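Local coordinates for putative glycosyltransferase (Mannosyltransferase) involved in glycosylating the PBCV-1 major capsid protein (Paramecium bursaria Chlorella virus 1, PDB 2P6W) that probably transfers a sugar from a nucleotide-sugar donor, with manganese at its N-terminal domain's nucleotide site, in glycosylating the major capsid protein of the virus, at residues 7-12 against 74-79; 34-39 against 91-96; 107-112 against 160-165; 118-123 against 152-157. All blocks are in the same frame, centred on the assembly; numbering follows the deposited sequence.

Contact 1: 7-12 against 74-79; sequences CITILS and EWFLWL
Leu11 and Trp78 meet on the face of the sheet that also carries Thr9 and Phe76, where strands 8-12 and 75-79 run parallel, and this is the tight end of the contact. With CG of Leu11 held between its backbone N and carbonyl carbon (chi1 60°), the branched tip swings across to the second strand: CD1 lies 3.6 Å from Trp78 CE3, in the plane of the indole and at its edge, while CD2 reaches CB of Phe76. On the other face Ile10 and Leu77 run side by side, and Ile10 CG2 packs 3.6 Å from Leu79 CD1, beneath helix 20-36. Beta-branched Ile8, Thr9 and Ile10 suit an extended backbone. Between the faces the main chains alternate as donors: Thr9 N bonds to Trp75 O (3.0 Å), then Leu77 N to Thr9 O (2.9 Å). Ser12, whose OG is anti to its backbone N (chi1 -170°), donates from it to Leu79 O at 2.6 Å. The opposite end is looser and partly exposed. There Glu74 OE2 accepts from Cys7 N (3.0 Å), which approaches from above the carboxylate plane, and Cys7 O takes both Glu74 N and Trp75 N. Trp78 NE1 is hydrogen-bonded to Asp80, a manganese ligand, and the indole of Trp78 touches Arg59. A parallel pair of central strands, the second running straight into a DxD motif (Asp80 and Asp82, on manganese), is characteristic of the GT-A fold.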
# COMPACT_ATOMS: atom_id res chain seq x y z
N CYS A 7 -0.03 -9.26 14.60
CA CYS A 7 -1.11 -8.31 14.56
C CYS A 7 -0.87 -7.38 13.37
O CYS A 7 0.12 -6.65 13.34
CB CYS A 7 -1.16 -7.51 15.85
SG CYS A 7 -2.42 -6.26 15.85
N ILE A 8 -1.78 -7.44 12.39
CA ILE A 8 -1.67 -6.63 11.17
C ILE A 8 -2.79 -5.61 11.11
O ILE A 8 -3.95 -5.96 11.38
CB ILE A 8 -1.71 -7.54 9.93
CG1 ILE A 8 -0.46 -8.41 9.89
CG2 ILE A 8 -1.86 -6.71 8.62
CD1 ILE A 8 -0.59 -9.63 8.97
N THR A 9 -2.46 -4.37 10.75
CA THR A 9 -3.45 -3.33 10.49
C THR A 9 -3.31 -2.93 9.03
O THR A 9 -2.24 -2.47 8.62
CB THR A 9 -3.21 -2.09 11.36
OG1 THR A 9 -3.46 -2.43 12.73
CG2 THR A 9 -4.11 -0.91 10.96
N ILE A 10 -4.36 -3.13 8.25
CA ILE A 10 -4.35 -2.64 6.88
C ILE A 10 -4.90 -1.24 6.91
O ILE A 10 -5.89 -0.97 7.60
CB ILE A 10 -5.19 -3.54 5.94
CG1 ILE A 10 -4.69 -4.99 6.06
CG2 ILE A 10 -5.15 -3.01 4.49
CD1 ILE A 10 -5.30 -5.97 5.10
N LEU A 11 -4.24 -0.35 6.17
CA LEU A 11 -4.70 1.04 6.10
C LEU A 11 -4.76 1.51 4.66
O LEU A 11 -4.00 1.07 3.79
CB LEU A 11 -3.83 1.99 6.94
CG LEU A 11 -2.35 2.06 6.57
CD1 LEU A 11 -1.81 3.47 6.72
CD2 LEU A 11 -1.54 1.11 7.44
N SER A 12 -5.69 2.44 4.43
CA SER A 12 -5.84 3.06 3.12
C SER A 12 -6.61 4.34 3.33
O SER A 12 -6.80 4.78 4.48
CB SER A 12 -6.60 2.13 2.17
OG SER A 12 -6.58 2.60 0.82
N GLU A 74 1.72 -4.79 14.96
CA GLU A 74 3.11 -5.15 14.66
C GLU A 74 3.48 -4.80 13.24
O GLU A 74 4.56 -4.26 12.99
CB GLU A 74 3.33 -6.63 14.89
CG GLU A 74 3.14 -7.05 16.33
CD GLU A 74 3.25 -8.55 16.48
OE1 GLU A 74 4.39 -9.04 16.43
OE2 GLU A 74 2.19 -9.21 16.62
N TRP A 75 2.59 -5.13 12.30
CA TRP A 75 2.79 -4.79 10.88
C TRP A 75 1.68 -3.91 10.35
O TRP A 75 0.49 -4.25 10.48
CB TRP A 75 2.83 -6.05 10.01
CG TRP A 75 4.14 -6.76 10.12
CD1 TRP A 75 4.42 -7.87 10.86
CD2 TRP A 75 5.36 -6.40 9.47
NE1 TRP A 75 5.74 -8.21 10.73
CE2 TRP A 75 6.34 -7.33 9.87
CE3 TRP A 75 5.73 -5.38 8.59
CZ2 TRP A 75 7.66 -7.28 9.41
CZ3 TRP A 75 7.06 -5.33 8.14
CH2 TRP A 75 7.99 -6.27 8.56
N PHE A 76 2.06 -2.79 9.75
CA PHE A 76 1.13 -1.90 9.05
C PHE A 76 1.23 -2.22 7.58
O PHE A 76 2.32 -2.41 7.06
CB PHE A 76 1.49 -0.43 9.28
CG PHE A 76 1.31 0.00 10.70
CD1 PHE A 76 0.08 0.48 11.15
CD2 PHE A 76 2.37 -0.09 11.60
CE1 PHE A 76 -0.09 0.85 12.47
CE2 PHE A 76 2.20 0.29 12.94
CZ PHE A 76 0.96 0.76 13.37
N LEU A 77 0.08 -2.31 6.91
CA LEU A 77 0.07 -2.61 5.49
C LEU A 77 -0.69 -1.49 4.79
O LEU A 77 -1.91 -1.38 4.94
CB LEU A 77 -0.60 -3.98 5.24
CG LEU A 77 -0.85 -4.34 3.77
CD1 LEU A 77 0.45 -4.27 2.96
CD2 LEU A 77 -1.47 -5.71 3.65
N TRP A 78 0.02 -0.65 4.03
CA TRP A 78 -0.62 0.38 3.22
C TRP A 78 -1.09 -0.23 1.90
O TRP A 78 -0.29 -0.89 1.24
CB TRP A 78 0.37 1.52 2.88
CG TRP A 78 -0.20 2.40 1.83
CD1 TRP A 78 0.03 2.35 0.48
CD2 TRP A 78 -1.20 3.41 2.02
NE1 TRP A 78 -0.76 3.27 -0.17
CE2 TRP A 78 -1.51 3.95 0.75
CE3 TRP A 78 -1.86 3.92 3.15
CZ2 TRP A 78 -2.46 4.96 0.58
CZ3 TRP A 78 -2.80 4.95 2.98
CH2 TRP A 78 -3.10 5.45 1.69
N LEU A 79 -2.34 0.02 1.52
CA LEU A 79 -2.85 -0.30 0.18
C LEU A 79 -3.42 0.95 -0.47
O LEU A 79 -4.26 1.64 0.14
CB LEU A 79 -3.99 -1.32 0.26
CG LEU A 79 -3.69 -2.66 0.93
CD1 LEU A 79 -4.95 -3.52 0.91
CD2 LEU A 79 -2.50 -3.39 0.32

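Contact 2: 34-39 against 91-96; sequences SIHGYN and NKPITS
Asn91 touches the end of helix 20-36 in two ways. Its amide ND2 crosses obliquely to within 3.8 Å of Ile35 CG2, and its backbone O sits at the edge of the His36 imidazole, 3.4 Å from CE1. His36 CG lies anti to its carbonyl carbon (chi1 -57°), which helps bring the ring to this backbone. The peptide of Lys92 runs beside the same imidazole, and its O accepts from Tyr32 OH. Pro93 then lays its CA over one face of His36, 4.0 Å from the ring centroid, a CH-pi contact for which the CA-H of a conformationally restricted proline is well placed; Ile35 CG2 covers the opposite face. The ring is thus clamped between two aliphatic groups, and its NE2 is hydrogen-bonded to Lys90 O, which fixes its rotation. This is where the helix stops: Gly37, with the positive phi that glycine tolerates easily, turns the chain out of it toward edge strand 39-43 of the GT-A sheet. Ile94 meets Tyr38 twice. Its N donates to Tyr38 OH (2.9 Å, 161° at the hydrogen), and its CD1 packs 3.7 Å from ring atom CE2, while the isoleucine itself is buried against Ile8 and Ile10. Thr95, on the exposed side, shares a water with the phenol: the water lies 2.6 Å from Tyr38 OH, in the ring plane, and 3.1 Å from Thr95 OG1. At Ser96 the loop folds back, OG and N both bonding to Pro93 O.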
# COMPACT_ATOMS: atom_id res chain seq x y z
N SER A 34 -12.06 -8.32 8.24
CA SER A 34 -13.02 -8.98 9.14
C SER A 34 -12.83 -10.50 9.12
O SER A 34 -12.96 -11.16 10.16
CB SER A 34 -14.46 -8.59 8.77
OG SER A 34 -14.90 -9.30 7.62
N ILE A 35 -12.51 -11.05 7.95
CA ILE A 35 -12.33 -12.50 7.82
C ILE A 35 -11.15 -13.03 8.64
O ILE A 35 -11.23 -14.11 9.25
CB ILE A 35 -12.23 -12.93 6.33
CG1 ILE A 35 -13.58 -12.69 5.63
CG2 ILE A 35 -11.82 -14.42 6.18
CD1 ILE A 35 -13.55 -12.79 4.11
N HIS A 36 -10.06 -12.26 8.70
CA HIS A 36 -8.82 -12.73 9.29
C HIS A 36 -8.48 -12.07 10.61
O HIS A 36 -7.46 -12.40 11.22
CB HIS A 36 -7.68 -12.57 8.29
CG HIS A 36 -7.94 -13.28 7.02
ND1 HIS A 36 -7.81 -14.65 6.89
CD2 HIS A 36 -8.44 -12.84 5.84
CE1 HIS A 36 -8.17 -15.01 5.67
NE2 HIS A 36 -8.56 -13.93 5.02
N GLY A 37 -9.31 -11.13 11.04
CA GLY A 37 -9.11 -10.48 12.34
C GLY A 37 -8.08 -9.37 12.27
O GLY A 37 -7.55 -8.97 13.31
N TYR A 38 -7.80 -8.87 11.08
CA TYR A 38 -6.87 -7.74 10.96
C TYR A 38 -7.59 -6.45 11.30
O TYR A 38 -8.80 -6.34 11.10
CB TYR A 38 -6.30 -7.61 9.55
CG TYR A 38 -5.68 -8.85 8.97
CD1 TYR A 38 -4.79 -9.63 9.72
CD2 TYR A 38 -5.92 -9.21 7.64
CE1 TYR A 38 -4.19 -10.78 9.17
CE2 TYR A 38 -5.32 -10.36 7.09
CZ TYR A 38 -4.46 -11.14 7.86
OH TYR A 38 -3.87 -12.27 7.32
N ASN A 39 -6.85 -5.45 11.78
CA ASN A 39 -7.46 -4.13 11.99
C ASN A 39 -7.52 -3.44 10.64
O ASN A 39 -6.73 -3.75 9.76
CB ASN A 39 -6.61 -3.27 12.93
CG ASN A 39 -6.30 -3.95 14.25
OD1 ASN A 39 -5.12 -4.06 14.66
ND2 ASN A 39 -7.33 -4.44 14.92
N ASN A 91 -10.31 -15.72 1.39
CA ASN A 91 -10.27 -16.58 2.57
C ASN A 91 -8.86 -17.03 2.96
O ASN A 91 -8.68 -17.84 3.87
CB ASN A 91 -11.22 -17.78 2.43
CG ASN A 91 -12.67 -17.36 2.32
OD1 ASN A 91 -13.36 -17.74 1.37
ND2 ASN A 91 -13.14 -16.57 3.28
N LYS A 92 -7.85 -16.47 2.29
CA LYS A 92 -6.47 -16.84 2.59
C LYS A 92 -5.75 -15.69 3.29
O LYS A 92 -5.80 -14.55 2.81
CB LYS A 92 -5.72 -17.22 1.32
CG LYS A 92 -6.26 -18.47 0.63
CD LYS A 92 -5.57 -18.67 -0.69
CE LYS A 92 -6.04 -19.94 -1.40
NZ LYS A 92 -5.41 -20.04 -2.76
N PRO A 93 -5.06 -15.99 4.42
CA PRO A 93 -4.42 -14.92 5.19
C PRO A 93 -3.16 -14.42 4.50
O PRO A 93 -2.58 -15.12 3.67
CB PRO A 93 -4.06 -15.60 6.50
CG PRO A 93 -3.80 -17.04 6.11
CD PRO A 93 -4.82 -17.32 5.02
N ILE A 94 -2.74 -13.22 4.88
CA ILE A 94 -1.59 -12.57 4.27
C ILE A 94 -0.35 -13.44 4.42
O ILE A 94 0.50 -13.48 3.53
CB ILE A 94 -1.36 -11.19 4.93
CG1 ILE A 94 -2.41 -10.18 4.44
CG2 ILE A 94 0.08 -10.71 4.67
CD1 ILE A 94 -2.46 -8.89 5.28
N THR A 95 -0.27 -14.12 5.56
CA THR A 95 0.87 -14.95 5.91
C THR A 95 0.97 -16.22 5.07
O THR A 95 2.00 -16.91 5.11
CB THR A 95 0.87 -15.24 7.43
OG1 THR A 95 -0.44 -15.65 7.82
CG2 THR A 95 1.25 -13.96 8.20
N SER A 96 -0.07 -16.54 4.29
CA SER A 96 0.03 -17.64 3.33
C SER A 96 0.82 -17.22 2.09
O SER A 96 1.24 -18.08 1.31
CB SER A 96 -1.34 -18.19 2.93
OG SER A 96 -2.10 -17.20 2.25
O HOH W 1 -2.22 -13.45 8.97

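Contact 3: 107-112 against 160-165; sequences YHTFHE and YVFPRI
An apolar helix-on-sheet contact joins Tyr107 and Thr109, on strand 107-110, to Val161 and Phe162 in the last turn of helix 153-164 and Ile165 just beyond it. No hydrogen bond crosses it, and the axes of the two elements stay 11.7 Å apart, so long side chains must bridge the distance. Tyr107 and Thr109, two residues apart on the strand, both point toward the helix, whereas His108 between them faces the other way. Tyr107 receives three hydrophobic groups. Val161 CG1 lies 3.9 Å from its CE2, Ile165 CD1 lies 3.8 Å from its CD2, both side chains crossing the tyrosine at about a right angle, and Phe162 CE1 comes within 4.0 Å of its CB. An aromatic ring of this length suits the place because its carbon body packs against the apolar side chains of the helix while the hydroxyl, beyond them, is hydrogen-bonded to Glu135. Phe162 leaves the helix with CG anti to its carbonyl carbon (chi1 -78°), which directs the ring onto the strand. There its CZ edge meets Thr109, whose OG1 stands in the ring plane 3.6 Å from CZ, with the methyl CG2 3.8 Å from the same atom. Thr109 OG1 is satisfied by Ile170 O of the neighbouring strand, and Phe162 also stacks on Tyr169. Helices packed on a mixed central sheet, as here, make the alpha/beta/alpha layering of a GT-A domain.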
# COMPACT_ATOMS: atom_id res chain seq x y z
N TYR A 107 10.73 -3.20 6.37
CA TYR A 107 9.87 -2.98 5.20
C TYR A 107 9.85 -4.18 4.29
O TYR A 107 10.89 -4.73 3.99
CB TYR A 107 10.45 -1.82 4.36
CG TYR A 107 10.16 -0.44 4.89
CD1 TYR A 107 9.02 0.27 4.47
CD2 TYR A 107 11.02 0.17 5.80
CE1 TYR A 107 8.75 1.54 4.97
CE2 TYR A 107 10.76 1.43 6.29
CZ TYR A 107 9.61 2.11 5.88
OH TYR A 107 9.36 3.37 6.38
N HIS A 108 8.65 -4.58 3.85
CA HIS A 108 8.51 -5.48 2.72
C HIS A 108 7.91 -4.69 1.56
O HIS A 108 6.86 -4.06 1.73
CB HIS A 108 7.60 -6.65 3.08
CG HIS A 108 8.23 -7.62 4.02
ND1 HIS A 108 8.07 -7.55 5.38
CD2 HIS A 108 9.06 -8.66 3.79
CE1 HIS A 108 8.78 -8.50 5.96
NE2 HIS A 108 9.37 -9.20 5.01
N THR A 109 8.61 -4.69 0.42
CA THR A 109 8.18 -3.96 -0.76
C THR A 109 8.21 -4.88 -1.98
O THR A 109 8.62 -6.05 -1.87
CB THR A 109 9.09 -2.71 -1.00
OG1 THR A 109 10.45 -3.15 -1.13
CG2 THR A 109 8.95 -1.75 0.17
N PHE A 110 7.77 -4.37 -3.12
CA PHE A 110 7.57 -5.18 -4.33
C PHE A 110 8.09 -4.48 -5.55
O PHE A 110 7.89 -3.27 -5.71
CB PHE A 110 6.08 -5.54 -4.48
CG PHE A 110 5.53 -6.14 -3.24
CD1 PHE A 110 5.71 -7.50 -3.00
CD2 PHE A 110 4.95 -5.34 -2.26
CE1 PHE A 110 5.29 -8.07 -1.80
CE2 PHE A 110 4.53 -5.89 -1.07
CZ PHE A 110 4.70 -7.26 -0.83
N HIS A 111 8.77 -5.23 -6.41
CA HIS A 111 9.21 -4.66 -7.67
C HIS A 111 8.07 -4.65 -8.68
O HIS A 111 6.98 -5.17 -8.42
CB HIS A 111 10.47 -5.36 -8.21
CG HIS A 111 10.23 -6.74 -8.75
ND1 HIS A 111 9.66 -6.96 -9.98
CD2 HIS A 111 10.56 -7.96 -8.26
CE1 HIS A 111 9.60 -8.26 -10.21
NE2 HIS A 111 10.16 -8.89 -9.18
N GLU A 112 8.33 -4.02 -9.83
CA GLU A 112 7.32 -3.95 -10.92
C GLU A 112 8.00 -4.25 -12.26
O GLU A 112 7.61 -3.72 -13.29
CB GLU A 112 6.59 -2.60 -10.94
CG GLU A 112 7.50 -1.34 -10.95
CD GLU A 112 6.73 -0.04 -11.14
OE1 GLU A 112 5.51 -0.01 -10.85
OE2 GLU A 112 7.36 0.94 -11.58
N TYR A 160 16.06 7.18 -0.11
CA TYR A 160 16.40 7.82 1.16
C TYR A 160 16.39 6.79 2.30
O TYR A 160 17.36 6.69 3.06
CB TYR A 160 15.45 8.98 1.48
CG TYR A 160 15.92 9.84 2.62
CD1 TYR A 160 16.70 10.96 2.38
CD2 TYR A 160 15.59 9.53 3.93
CE1 TYR A 160 17.15 11.74 3.42
CE2 TYR A 160 16.03 10.30 4.99
CZ TYR A 160 16.80 11.41 4.73
OH TYR A 160 17.25 12.20 5.77
N VAL A 161 15.31 6.03 2.42
CA VAL A 161 15.18 5.13 3.58
C VAL A 161 16.09 3.91 3.44
O VAL A 161 16.88 3.60 4.33
CB VAL A 161 13.72 4.67 3.80
CG1 VAL A 161 13.65 3.63 4.91
CG2 VAL A 161 12.85 5.87 4.17
N PHE A 162 15.96 3.22 2.31
CA PHE A 162 16.67 1.95 2.17
C PHE A 162 18.20 2.04 2.42
O PHE A 162 18.75 1.20 3.14
CB PHE A 162 16.36 1.29 0.82
CG PHE A 162 15.01 0.60 0.75
CD1 PHE A 162 14.10 0.66 1.82
CD2 PHE A 162 14.64 -0.07 -0.42
CE1 PHE A 162 12.85 0.02 1.72
CE2 PHE A 162 13.40 -0.69 -0.51
CZ PHE A 162 12.52 -0.66 0.55
N PRO A 163 18.88 3.05 1.84
CA PRO A 163 20.33 3.15 2.11
C PRO A 163 20.68 3.27 3.58
O PRO A 163 21.79 2.89 3.97
CB PRO A 163 20.74 4.42 1.37
CG PRO A 163 19.77 4.52 0.25
CD PRO A 163 18.46 4.08 0.87
N ARG A 164 19.74 3.77 4.39
CA ARG A 164 20.01 4.03 5.79
C ARG A 164 19.68 2.85 6.71
O ARG A 164 20.00 2.90 7.90
CB ARG A 164 19.25 5.28 6.23
CG ARG A 164 19.81 6.61 5.68
CD ARG A 164 18.85 7.77 5.93
NE ARG A 164 19.47 9.06 5.63
CZ ARG A 164 19.74 9.50 4.41
NH1 ARG A 164 19.41 8.78 3.34
NH2 ARG A 164 20.35 10.68 4.24
N ILE A 165 19.03 1.82 6.15
CA ILE A 165 18.64 0.62 6.91
C ILE A 165 19.08 -0.68 6.18
O ILE A 165 18.27 -1.58 5.91
CB ILE A 165 17.12 0.61 7.27
CG1 ILE A 165 16.25 0.75 6.01
CG2 ILE A 165 16.79 1.77 8.25
CD1 ILE A 165 14.80 0.29 6.21

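Contact 4: 118-123 against 152-157; sequences YPINTG and YEQKTV
The loop just before strand 124-128 borders the manganese and nucleotide-sugar site of this GT-A domain, and the first turn of helix 153-164 is bonded to it through Glu153 and Gln154. Gln154 has the largest share of the contact. Its chain runs out extended, with CG anti to the backbone N (chi1 -177°), and brings the amide alongside the loop, where OE1 accepts from Thr122 N at 3.1 Å, the donor tilted 29° from the amide carbonyl plane. Glutamine fits because a long, uncharged arm can accept from a backbone N-H without bringing a charge. On the way it slides past Tyr118 in the opposite direction, amide and ring planes only 19° apart, with NE2 3.4 Å from Tyr118 CB. The tyrosine then lays its hydroxyl by the helix backbone, OH 3.2 Å from Lys155 CA, and hydrogen-bonds Glu159. One turn further along the helix, Ile120 CD1 packs on Val157 CG1 at 3.8 Å. The Thr122 hydroxyl has two partners: OG1 donates to the syn lone pair of Glu153 OE1 at 2.6 Å, and a water donates both to that OG1 (2.7 Å) and to Gln154 OE1 (2.9 Å). Asn121 points the other way, its OD1 accepting from Gly123 N in an Asx turn, and its side chain lies beside His195, a manganese ligand. Glu153 OE2 forms a salt bridge with Lys125. With that partner close by, and Arg59 making a long, weak ion pair with OE1, Glu153 is probably ionised, which would make OE1 a strong acceptor for the Thr122 hydroxyl.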
# COMPACT_ATOMS: atom_id res chain seq x y z
N TYR A 118 10.05 1.94 -12.12
CA TYR A 118 10.83 2.20 -10.90
C TYR A 118 11.17 0.88 -10.17
O TYR A 118 10.45 -0.13 -10.33
CB TYR A 118 10.04 3.18 -10.00
CG TYR A 118 10.94 3.85 -8.98
CD1 TYR A 118 11.87 4.81 -9.39
CD2 TYR A 118 10.90 3.51 -7.64
CE1 TYR A 118 12.73 5.42 -8.48
CE2 TYR A 118 11.74 4.12 -6.71
CZ TYR A 118 12.66 5.07 -7.15
OH TYR A 118 13.52 5.66 -6.25
N PRO A 119 12.31 0.84 -9.43
CA PRO A 119 12.64 -0.45 -8.79
C PRO A 119 11.63 -1.03 -7.79
O PRO A 119 11.63 -2.25 -7.58
CB PRO A 119 13.97 -0.17 -8.09
CG PRO A 119 14.57 0.95 -8.88
CD PRO A 119 13.39 1.83 -9.26
N ILE A 120 10.81 -0.18 -7.17
CA ILE A 120 9.73 -0.68 -6.31
C ILE A 120 8.43 0.05 -6.63
O ILE A 120 8.44 1.20 -7.11
CB ILE A 120 10.06 -0.57 -4.78
CG1 ILE A 120 10.33 0.89 -4.36
CG2 ILE A 120 11.25 -1.44 -4.43
CD1 ILE A 120 10.46 1.11 -2.84
N ASN A 121 7.31 -0.63 -6.35
CA ASN A 121 6.01 0.02 -6.44
C ASN A 121 5.37 -0.02 -5.06
O ASN A 121 5.06 -1.11 -4.55
CB ASN A 121 5.16 -0.71 -7.47
CG ASN A 121 3.79 -0.11 -7.62
OD1 ASN A 121 3.00 -0.08 -6.67
ND2 ASN A 121 3.47 0.33 -8.84
N THR A 122 5.17 1.16 -4.46
CA THR A 122 4.73 1.23 -3.07
C THR A 122 3.21 1.34 -2.92
O THR A 122 2.72 1.74 -1.86
CB THR A 122 5.42 2.39 -2.30
OG1 THR A 122 5.26 3.61 -3.03
CG2 THR A 122 6.93 2.08 -2.09
N GLY A 123 2.48 0.94 -3.96
CA GLY A 123 1.01 0.85 -3.89
C GLY A 123 0.58 -0.19 -2.85
O GLY A 123 -0.56 -0.16 -2.36
N TYR A 152 7.98 10.43 -5.77
CA TYR A 152 7.52 10.94 -4.45
C TYR A 152 7.86 9.98 -3.30
O TYR A 152 9.04 9.70 -3.09
CB TYR A 152 6.03 11.28 -4.49
CG TYR A 152 5.65 12.11 -5.69
CD1 TYR A 152 6.26 13.32 -5.94
CD2 TYR A 152 4.67 11.66 -6.59
CE1 TYR A 152 5.90 14.10 -7.03
CE2 TYR A 152 4.31 12.43 -7.69
CZ TYR A 152 4.93 13.64 -7.90
OH TYR A 152 4.59 14.41 -9.00
N GLU A 153 6.88 9.52 -2.53
CA GLU A 153 7.18 8.63 -1.39
C GLU A 153 7.87 7.37 -1.86
O GLU A 153 8.66 6.76 -1.14
CB GLU A 153 5.90 8.29 -0.60
CG GLU A 153 6.02 7.11 0.39
CD GLU A 153 5.73 5.76 -0.25
OE1 GLU A 153 5.46 5.71 -1.48
OE2 GLU A 153 5.75 4.73 0.47
N GLN A 154 7.57 6.96 -3.09
CA GLN A 154 8.15 5.73 -3.62
C GLN A 154 9.66 5.88 -3.80
O GLN A 154 10.44 4.97 -3.48
CB GLN A 154 7.47 5.42 -4.95
CG GLN A 154 7.91 4.15 -5.61
CD GLN A 154 7.00 3.81 -6.76
OE1 GLN A 154 5.90 3.29 -6.56
NE2 GLN A 154 7.44 4.09 -7.98
N LYS A 155 10.08 7.03 -4.34
CA LYS A 155 11.49 7.35 -4.48
C LYS A 155 12.14 7.57 -3.11
O LYS A 155 13.29 7.20 -2.88
CB LYS A 155 11.65 8.60 -5.35
CG LYS A 155 13.08 9.14 -5.35
CD LYS A 155 13.43 9.94 -6.62
CE LYS A 155 12.48 11.10 -6.88
NZ LYS A 155 12.94 11.79 -8.14
N THR A 156 11.38 8.15 -2.18
CA THR A 156 11.93 8.45 -0.85
C THR A 156 12.22 7.15 -0.10
O THR A 156 13.28 7.00 0.53
CB THR A 156 10.99 9.34 -0.05
OG1 THR A 156 10.70 10.50 -0.85
CG2 THR A 156 11.64 9.74 1.29
N VAL A 157 11.28 6.22 -0.15
CA VAL A 157 11.53 4.92 0.45
C VAL A 157 12.76 4.25 -0.17
O VAL A 157 13.67 3.82 0.53
CB VAL A 157 10.27 4.01 0.36
CG1 VAL A 157 10.62 2.56 0.71
CG2 VAL A 157 9.20 4.52 1.30
O HOH W 2 3.67 4.48 -5.05

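In the fold
Contacts 1, 3 and 4 are placed around the large mixed sheet: contact 1 pairs two of its central strands, contact 3 covers strand 107-110, and contact 4 meets the loop leading into strand 124-128. Contacts 3 and 4 share helix 153-164, their centres about 8 Å apart, and contact 4 lies between the two segments of contact 3 along the chain. Contact 2 sits near the edge strand 39-43, its centre about 11 Å from that of contact 1 and about 25 Å from that of contact 4; its segments alternate with those of contact 1. Trp78 touches Thr122 and Gly123, so contacts 1 and 4, on opposite sides of the chain's centre, touch close to the manganese site.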